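6-carboxyhexanoate--coa ligase (Bacillus subtilis, PDB 5FLG) belongs to the 6-carboxyhexanoate--CoA ligase family and forms a two-subunit assembly that binds magnesium, phosphoaminophosphonic acid-adenylate ester and pimelic acid. Local coordinates at residues S10-R14 with T43-L47; C193-D197 with E224-R228. All coordinates share one frame; numbering follows the deposited sequence.

Contact 1: S10-R14 with T43-L47; sequences SVRMR and TVNAL
Leu47 reaches from the helix to the strand and fills the space between Val11 and Met13, and the packing is closest there. Its CD1 methyl meets Val11 CG1 at 3.6 Å, while its CB lies 4.0 Å from Met13 CB; CD2 also leans on Met13 CB. With Val11 CG1 anti to the backbone N (chi1 -169°), that methyl is turned to Leu47 CD1, and a beta-branched residue can keep its other methyl, CG2, near Thr43. Met13 has a flexible, unbranched chain that can bend at chi2 and chi3, which brings CE to 3.5 Å from the backbone atom Leu47 O. The contact joins strand 8-17, the middle strand of a three-stranded antiparallel sheet, to helix 40-52 laid over one face of that sheet, with the two short axes 9.1 Å apart and running nearly parallel, 20° from each other. No hydrogen bond crosses, and apolar side chains do the joining. Toward the start of the helix segment the fit is looser: Thr43 CG2 stands 4.1 Å from Val11 CB, and Val44 CG2 4.3 Å from Val11 CG1. Threonine serves both surroundings, since its methyl faces the valine while OG1 is hydrogen-bonded to Glu39 O. On the other face of the sheet, partly exposed Arg12 turns away from the helix and makes a weak hydrogen bond to Gln65. Val44 also packs on Leu48 of the second subunit.

Contact 2: C193-D197 with E224-R228; sequences CWSDD and EEGCR. With MG (magnesium ion), chain F; ANP (phosphoaminophosphonic acid-adenylate ester), chain D; PML (pimelic acid), chain C.
The Trp194 indole carries Cys227 over one face, with CB 3.5 Å from the centroid of the six-membered ring and only 4° off its normal, a CH-pi contact to which SG adds a sulfur-aromatic one. Gly226 C also lies over this face, offset toward the rim, and at the edge NE1 gives a weak hydrogen bond to Glu225 O. A chi1 of 65° sets the indole between its own backbone N and carbonyl carbon, folded over the neighbouring strand. The second flat group, the Arg228 guanidinium, has Cys193 SG over the centre of one face, 3.5 Å from CZ; at its edge NH1 donates to O4' of phosphoaminophosphonic acid-adenylate ester over 2.9 Å. Glu191 holds Arg228 NE in a salt bridge and Tyr204 takes NH2, which fixes the plane's rotation. The small Cys193 side chain leaves its SG in touch with two neighbours, the guanidinium face and, in a direction roughly at right angles, C5 of pimelic acid, 3.8 Å from SG. Beneath the side chains, Trp194 and Cys227 form an antiparallel hydrogen-bonded pair, N to O in both directions. Gly226 CA lies 3.3 Å from Ser195 O, and a side chain directed at the turning chain there would clash, so glycine suits the place. Past the strand end, Ser195 OG accepts from Asp197 N in an ST turn and lies 2.9 Å from pimelic acid O72. Asp196 OD1 and Asp197 OD1 each bind magnesium at 2.2 Å, beside ester atoms O2G and O1A and a water. Adjacent carboxylates in the loop just past a central strand, joined through one magnesium ion to the phosphates, form part of the metal and ligand site of this ligase.

Contacts 1 and 2 lie in different sheets: 10-14 with 43-47 belongs to the three-stranded antiparallel sheet and its helix, 193-197 with 224-228 to adjoining strands of the seven-stranded mixed sheet. Their centres are 21 Å apart and their nearest atoms about 11 Å, with phosphoaminophosphonic acid-adenylate ester placed between. Contact 2 binds this ligand and magnesium directly, whereas contact 1 comes near from the other side, the Met13 side chain lying about 5 Å from the ester and about 8 Å from a magnesium ion. Lys50, farther along helix 40-52, and Ser29, on strand 26-36, both hydrogen-bond the ester, linking contact 1's layer to the pocket.

Contact 1: S10-R14 with T43-L47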
ATOM      1  N   SER A  10      -3.257  -8.693   8.399  1.00 28.36           N
ATOM      2  CA  SER A  10      -2.337  -7.638   8.764  1.00 27.93           C
ATOM      3  C   SER A  10      -2.594  -6.411   7.886  1.00 26.52           C
ATOM      4  O   SER A  10      -2.570  -6.510   6.665  1.00 30.76           O
ATOM      5  CB  SER A  10      -0.881  -8.106   8.542  1.00 28.88           C
ATOM      6  OG  SER A  10       0.025  -7.052   8.835  1.00 27.02           O
ATOM      7  N   VAL A  11      -2.804  -5.260   8.490  1.00 27.07           N
ATOM      8  CA  VAL A  11      -3.037  -4.026   7.712  1.00 25.14           C
ATOM      9  C   VAL A  11      -2.035  -3.007   8.169  1.00 24.47           C
ATOM     10  O   VAL A  11      -1.974  -2.686   9.367  1.00 27.72           O
ATOM     11  CB  VAL A  11      -4.458  -3.442   7.894  1.00 24.60           C
ATOM     12  CG1 VAL A  11      -4.704  -2.355   6.858  1.00 27.66           C
ATOM     13  CG2 VAL A  11      -5.525  -4.507   7.734  1.00 26.27           C
ATOM     14  N   ARG A  12      -1.184  -2.568   7.240  1.00 25.68           N
ATOM     15  CA  ARG A  12      -0.077  -1.692   7.565  1.00 26.53           C
ATOM     16  C   ARG A  12      -0.107  -0.433   6.722  1.00 24.66           C
ATOM     17  O   ARG A  12      -0.601  -0.444   5.585  1.00 26.82           O
ATOM     18  CB  ARG A  12       1.268  -2.405   7.316  1.00 29.84           C
ATOM     19  CG  ARG A  12       1.545  -3.512   8.319  1.00 34.97           C
ATOM     20  CD  ARG A  12       2.905  -4.157   8.053  1.00 38.14           C
ATOM     21  NE  ARG A  12       2.903  -4.890   6.792  1.00 46.22           N
ATOM     22  CZ  ARG A  12       4.001  -5.279   6.148  1.00 51.54           C
ATOM     23  NH1 ARG A  12       5.187  -4.829   6.525  1.00 51.56           N
ATOM     24  NH2 ARG A  12       3.906  -6.083   5.106  1.00 52.14           N
ATOM     25  N   MET A  13       0.455   0.629   7.288  1.00 24.54           N
ATOM     26  CA  MET A  13       0.472   1.924   6.657  1.00 30.34           C
ATOM     27  C   MET A  13       1.792   2.589   6.987  1.00 27.34           C
ATOM     28  O   MET A  13       2.205   2.614   8.129  1.00 27.37           O
ATOM     29  CB  MET A  13      -0.684   2.815   7.167  1.00 26.87           C
ATOM     30  CG  MET A  13      -0.686   4.244   6.602  1.00 30.40           C
ATOM     31  SD  MET A  13       0.261   5.471   7.559  1.00 30.70           S
ATOM     32  CE  MET A  13      -0.646   5.533   9.083  1.00 33.98           C
ATOM     33  N   ARG A  14       2.310   3.338   6.030  1.00 28.35           N
ATOM     34  CA  ARG A  14       3.292   4.313   6.350  1.00 30.52           C
ATOM     35  C   ARG A  14       3.144   5.543   5.470  1.00 29.10           C
ATOM     36  O   ARG A  14       2.631   5.480   4.342  1.00 25.23           O
ATOM     37  CB  ARG A  14       4.673   3.689   6.174  1.00 34.56           C
ATOM     38  CG  ARG A  14       4.916   3.213   4.774  1.00 41.83           C
ATOM     39  CD  ARG A  14       6.130   2.297   4.780  1.00 50.25           C
ATOM     40  NE  ARG A  14       6.628   1.995   3.445  1.00 57.62           N
ATOM     41  CZ  ARG A  14       7.058   0.793   3.071  1.00 75.99           C
ATOM     42  NH1 ARG A  14       6.977  -0.251   3.899  1.00 77.38           N
ATOM     43  NH2 ARG A  14       7.527   0.623   1.843  1.00 78.28           N
ATOM     44  N   THR A  43     -10.804  -0.025   9.068  1.00 27.25           N
ATOM     45  CA  THR A  43      -9.417  -0.029   9.507  1.00 25.87           C
ATOM     46  C   THR A  43      -8.543   0.699   8.502  1.00 23.57           C
ATOM     47  O   THR A  43      -7.741   1.519   8.865  1.00 27.63           O
ATOM     48  CB  THR A  43      -8.906  -1.460   9.608  1.00 24.27           C
ATOM     49  OG1 THR A  43      -9.626  -2.140  10.633  1.00 27.72           O
ATOM     50  CG2 THR A  43      -7.425  -1.498   9.932  1.00 28.51           C
ATOM     51  N   VAL A  44      -8.777   0.457   7.228  1.00 25.51           N
ATOM     52  CA  VAL A  44      -8.090   1.188   6.197  1.00 27.71           C
ATOM     53  C   VAL A  44      -8.376   2.684   6.330  1.00 32.37           C
ATOM     54  O   VAL A  44      -7.459   3.504   6.215  1.00 30.43           O
ATOM     55  CB  VAL A  44      -8.481   0.668   4.809  1.00 26.87           C
ATOM     56  CG1 VAL A  44      -7.954   1.582   3.724  1.00 28.69           C
ATOM     57  CG2 VAL A  44      -7.943  -0.746   4.611  1.00 31.34           C
ATOM     58  N   ASN A  45      -9.625   3.049   6.616  1.00 30.11           N
ATOM     59  CA  ASN A  45      -9.923   4.461   6.867  1.00 29.64           C
ATOM     60  C   ASN A  45      -9.281   5.028   8.138  1.00 31.79           C
ATOM     61  O   ASN A  45      -8.845   6.178   8.161  1.00 31.55           O
ATOM     62  CB  ASN A  45     -11.430   4.668   6.893  1.00 32.33           C
ATOM     63  CG  ASN A  45     -11.994   4.842   5.507  1.00 29.75           C
ATOM     64  OD1 ASN A  45     -11.742   5.855   4.882  1.00 36.68           O
ATOM     65  ND2 ASN A  45     -12.578   3.796   4.950  1.00 28.22           N
ATOM     66  N   ALA A  46      -9.181   4.230   9.200  1.00 30.65           N
ATOM     67  CA  ALA A  46      -8.550   4.726  10.406  1.00 31.02           C
ATOM     68  C   ALA A  46      -7.074   4.995  10.138  1.00 31.73           C
ATOM     69  O   ALA A  46      -6.524   6.003  10.597  1.00 36.71           O
ATOM     70  CB  ALA A  46      -8.720   3.774  11.596  1.00 29.31           C
ATOM     71  N   LEU A  47      -6.431   4.111   9.393  1.00 32.86           N
ATOM     72  CA  LEU A  47      -5.015   4.315   9.052  1.00 32.30           C
ATOM     73  C   LEU A  47      -4.851   5.509   8.107  1.00 28.84           C
ATOM     74  O   LEU A  47      -3.913   6.277   8.235  1.00 27.24           O
ATOM     75  CB  LEU A  47      -4.419   3.058   8.448  1.00 32.43           C
ATOM     76  CG  LEU A  47      -4.228   1.905   9.454  1.00 31.45           C
ATOM     77  CD1 LEU A  47      -3.917   0.597   8.755  1.00 32.79           C
ATOM     78  CD2 LEU A  47      -3.138   2.248  10.444  1.00 29.76           C
TER

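Contact 2: C193-D197 with E224-R228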
ATOM      1  N   CYS A 193      10.862   4.104  25.400  1.00 27.97           N
ATOM      2  CA  CYS A 193      10.062   4.706  24.359  1.00 29.11           C
ATOM      3  C   CYS A 193       9.630   6.123  24.713  1.00 26.81           C
ATOM      4  O   CYS A 193       9.225   6.398  25.850  1.00 26.78           O
ATOM      5  CB  CYS A 193       8.821   3.877  24.097  1.00 35.02           C
ATOM      6  SG  CYS A 193       7.584   4.749  23.065  1.00 34.99           S
ATOM      7  N   TRP A 194       9.741   7.033  23.751  1.00 29.28           N
ATOM      8  CA  TRP A 194       8.880   8.229  23.759  1.00 29.70           C
ATOM      9  C   TRP A 194       8.610   8.698  22.345  1.00 29.49           C
ATOM     10  O   TRP A 194       9.173   8.176  21.386  1.00 25.38           O
ATOM     11  CB  TRP A 194       9.447   9.337  24.678  1.00 30.83           C
ATOM     12  CG  TRP A 194      10.774   9.930  24.243  1.00 32.37           C
ATOM     13  CD1 TRP A 194      10.963  11.025  23.444  1.00 37.57           C
ATOM     14  CD2 TRP A 194      12.080   9.503  24.645  1.00 32.61           C
ATOM     15  NE1 TRP A 194      12.313  11.211  23.219  1.00 36.20           N
ATOM     16  CE2 TRP A 194      13.013  10.366  24.031  1.00 34.96           C
ATOM     17  CE3 TRP A 194      12.553   8.482  25.478  1.00 29.94           C
ATOM     18  CZ2 TRP A 194      14.392  10.183  24.157  1.00 36.21           C
ATOM     19  CZ3 TRP A 194      13.905   8.345  25.650  1.00 32.15           C
ATOM     20  CH2 TRP A 194      14.813   9.183  24.994  1.00 34.07           C
ATOM     21  N   SER A 195       7.600   9.554  22.215  1.00 30.38           N
ATOM     22  CA  SER A 195       7.012   9.856  20.951  1.00 28.59           C
ATOM     23  C   SER A 195       7.921  10.751  20.133  1.00 26.70           C
ATOM     24  O   SER A 195       8.561  11.651  20.672  1.00 27.19           O
ATOM     25  CB  SER A 195       5.649  10.588  21.157  1.00 34.55           C
ATOM     26  OG  SER A 195       4.988  10.677  19.905  1.00 35.47           O
ATOM     27  N   ASP A 196       7.851  10.621  18.818  1.00 26.85           N
ATOM     28  CA  ASP A 196       8.415  11.632  17.922  1.00 30.57           C
ATOM     29  C   ASP A 196       7.333  12.676  17.503  1.00 27.57           C
ATOM     30  O   ASP A 196       7.616  13.547  16.690  1.00 30.25           O
ATOM     31  CB  ASP A 196       9.026  10.994  16.673  1.00 33.98           C
ATOM     32  CG  ASP A 196       8.025  10.084  15.921  1.00 42.57           C
ATOM     33  OD1 ASP A 196       6.979   9.725  16.515  1.00 46.54           O
ATOM     34  OD2 ASP A 196       8.282   9.732  14.742  1.00 47.49           O
ATOM     35  N   ASP A 197       6.185  12.680  18.158  1.00 26.78           N
ATOM     36  CA  ASP A 197       5.172  13.753  17.909  1.00 33.37           C
ATOM     37  C   ASP A 197       5.500  15.038  18.713  1.00 36.94           C
ATOM     38  O   ASP A 197       5.772  14.968  19.907  1.00 33.48           O
ATOM     39  CB  ASP A 197       3.789  13.282  18.331  1.00 33.65           C
ATOM     40  CG  ASP A 197       3.306  12.029  17.583  1.00 39.77           C
ATOM     41  OD1 ASP A 197       3.983  11.496  16.665  1.00 41.39           O
ATOM     42  OD2 ASP A 197       2.249  11.511  18.001  1.00 48.29           O
ATOM     43  N   GLU A 224      10.594  17.008  17.926  1.00 42.81           N
ATOM     44  CA  GLU A 224      10.203  15.866  17.134  1.00 42.71           C
ATOM     45  C   GLU A 224      11.134  14.661  17.259  1.00 42.60           C
ATOM     46  O   GLU A 224      11.174  13.831  16.360  1.00 47.62           O
ATOM     47  CB  GLU A 224      10.102  16.277  15.691  1.00 45.96           C
ATOM     48  CG  GLU A 224       8.965  17.248  15.425  1.00 50.27           C
ATOM     49  CD  GLU A 224       8.657  17.343  13.941  1.00 59.01           C
ATOM     50  OE1 GLU A 224       9.577  17.082  13.124  1.00 62.44           O
ATOM     51  OE2 GLU A 224       7.489  17.620  13.586  1.00 67.00           O
ATOM     52  N   GLU A 225      11.934  14.611  18.315  1.00 43.66           N
ATOM     53  CA  GLU A 225      12.901  13.505  18.508  1.00 46.25           C
ATOM     54  C   GLU A 225      12.280  12.472  19.441  1.00 41.45           C
ATOM     55  O   GLU A 225      12.000  12.771  20.604  1.00 46.42           O
ATOM     56  CB  GLU A 225      14.190  14.021  19.173  1.00 47.00           C
ATOM     57  CG  GLU A 225      15.102  14.815  18.257  1.00 55.97           C
ATOM     58  CD  GLU A 225      14.421  16.043  17.678  1.00 58.97           C
ATOM     59  OE1 GLU A 225      14.136  16.997  18.445  1.00 63.30           O
ATOM     60  OE2 GLU A 225      14.166  16.044  16.455  1.00 60.93           O
ATOM     61  N   GLY A 226      11.922  11.331  18.893  1.00 38.38           N
ATOM     62  CA  GLY A 226      11.332  10.257  19.674  1.00 42.98           C
ATOM     63  C   GLY A 226      12.399   9.212  19.949  1.00 43.79           C
ATOM     64  O   GLY A 226      13.560   9.412  19.621  1.00 40.72           O
ATOM     65  N   CYS A 227      11.995   8.075  20.504  1.00 41.67           N
ATOM     66  CA  CYS A 227      12.938   6.989  20.792  1.00 33.92           C
ATOM     67  C   CYS A 227      12.153   5.701  20.969  1.00 33.92           C
ATOM     68  O   CYS A 227      11.059   5.686  21.555  1.00 30.55           O
ATOM     69  CB  CYS A 227      13.726   7.303  22.057  1.00 34.89           C
ATOM     70  SG  CYS A 227      14.637   5.931  22.824  1.00 40.37           S
ATOM     71  N   ARG A 228      12.675   4.642  20.372  1.00 28.74           N
ATOM     72  CA  ARG A 228      12.186   3.320  20.593  1.00 29.53           C
ATOM     73  C   ARG A 228      13.429   2.407  20.583  1.00 25.86           C
ATOM     74  O   ARG A 228      13.968   2.109  19.531  1.00 27.04           O
ATOM     75  CB  ARG A 228      11.211   2.933  19.480  1.00 29.84           C
ATOM     76  CG  ARG A 228      10.164   1.905  19.875  1.00 31.38           C
ATOM     77  CD  ARG A 228       9.201   2.542  20.826  1.00 31.12           C
ATOM     78  NE  ARG A 228       7.940   1.837  21.047  1.00 29.75           N
ATOM     79  CZ  ARG A 228       6.750   2.311  20.702  1.00 30.12           C
ATOM     80  NH1 ARG A 228       6.643   3.297  19.802  1.00 29.61           N
ATOM     81  NH2 ARG A 228       5.671   1.825  21.275  1.00 32.53           N
TER
HETATM   82 MG    MG F 704       4.798   9.514  16.033  1.00 45.34          MG
HETATM   83  PG  ANP D 702       2.264   7.620  14.650  1.00 34.61           P
HETATM   84  O1G ANP D 702       1.340   7.958  13.513  1.00 32.91           O
HETATM   85  O2G ANP D 702       2.672   8.834  15.438  1.00 36.24           O
HETATM   86  O3G ANP D 702       1.816   6.512  15.548  1.00 29.62           O
HETATM   87  PB  ANP D 702       4.745   5.986  14.616  1.00 29.51           P
HETATM   88  O1B ANP D 702       3.950   4.833  15.116  1.00 25.35           O
HETATM   89  O2B ANP D 702       5.847   5.862  13.631  1.00 29.38           O
HETATM   90  N3B ANP D 702       3.666   7.084  13.831  1.00 27.99           N
HETATM   91  PA  ANP D 702       4.888   6.682  17.404  1.00 34.05           P
HETATM   92  O1A ANP D 702       4.910   7.970  18.088  1.00 28.96           O
HETATM   93  O2A ANP D 702       3.735   5.725  17.505  1.00 32.00           O
HETATM   94  O3A ANP D 702       5.321   6.842  15.863  1.00 31.40           O
HETATM   95  O5' ANP D 702       6.236   5.911  17.965  1.00 27.61           O
HETATM   96  C5' ANP D 702       7.372   6.641  18.335  1.00 29.63           C
HETATM   97  C4' ANP D 702       8.619   5.972  17.752  1.00 29.70           C
HETATM   98  O4' ANP D 702       8.654   4.606  18.184  1.00 29.85           O
HETATM   99  C3' ANP D 702       8.600   5.951  16.231  1.00 29.55           C
HETATM  100  O3' ANP D 702       9.270   7.081  15.685  1.00 33.47           O
HETATM  101  C2' ANP D 702       9.378   4.709  15.910  1.00 30.57           C
HETATM  102  O2' ANP D 702      10.772   4.999  16.030  1.00 26.08           O
HETATM  103  C1' ANP D 702       8.974   3.805  17.040  1.00 30.02           C
HETATM  104  N9  ANP D 702       7.854   2.968  16.596  1.00 32.14           N
HETATM  105  C8  ANP D 702       6.535   3.334  16.417  1.00 37.16           C
HETATM  106  N7  ANP D 702       5.796   2.252  16.078  1.00 34.41           N
HETATM  107  C5  ANP D 702       6.659   1.193  15.998  1.00 27.81           C
HETATM  108  C6  ANP D 702       6.584  -0.235  15.651  1.00 31.13           C
HETATM  109  N6  ANP D 702       5.439  -0.814  15.279  1.00 35.14           N
HETATM  110  N1  ANP D 702       7.709  -0.981  15.716  1.00 27.74           N
HETATM  111  C2  ANP D 702       8.884  -0.434  16.050  1.00 26.06           C
HETATM  112  N3  ANP D 702       9.045   0.839  16.449  1.00 27.49           N
HETATM  113  C4  ANP D 702       7.998   1.690  16.327  1.00 28.03           C
HETATM  114  C1  PML C 701       1.407   6.284  26.691  1.00 47.65           C
HETATM  115  O11 PML C 701       1.330   5.333  27.537  1.00 33.44           O
HETATM  116  O12 PML C 701       0.669   7.324  26.812  1.00 38.63           O
HETATM  117  C2  PML C 701       2.666   6.313  25.805  1.00 40.91           C
HETATM  118  C3  PML C 701       2.463   6.385  24.300  1.00 43.59           C
HETATM  119  C4  PML C 701       3.584   7.139  23.561  1.00 36.86           C
HETATM  120  C5  PML C 701       4.186   6.396  22.384  1.00 47.91           C
HETATM  121  C6  PML C 701       4.289   7.215  21.100  1.00 46.34           C
HETATM  122  C7  PML C 701       2.922   7.705  20.616  1.00 53.70           C
HETATM  123  O71 PML C 701       2.030   6.863  20.358  1.00 55.69           O
HETATM  124  O72 PML C 701       2.761   8.928  20.375  1.00 48.81           O
HETATM  125  O   HOH W   1       5.439   9.350  13.613  1.00 36.55           O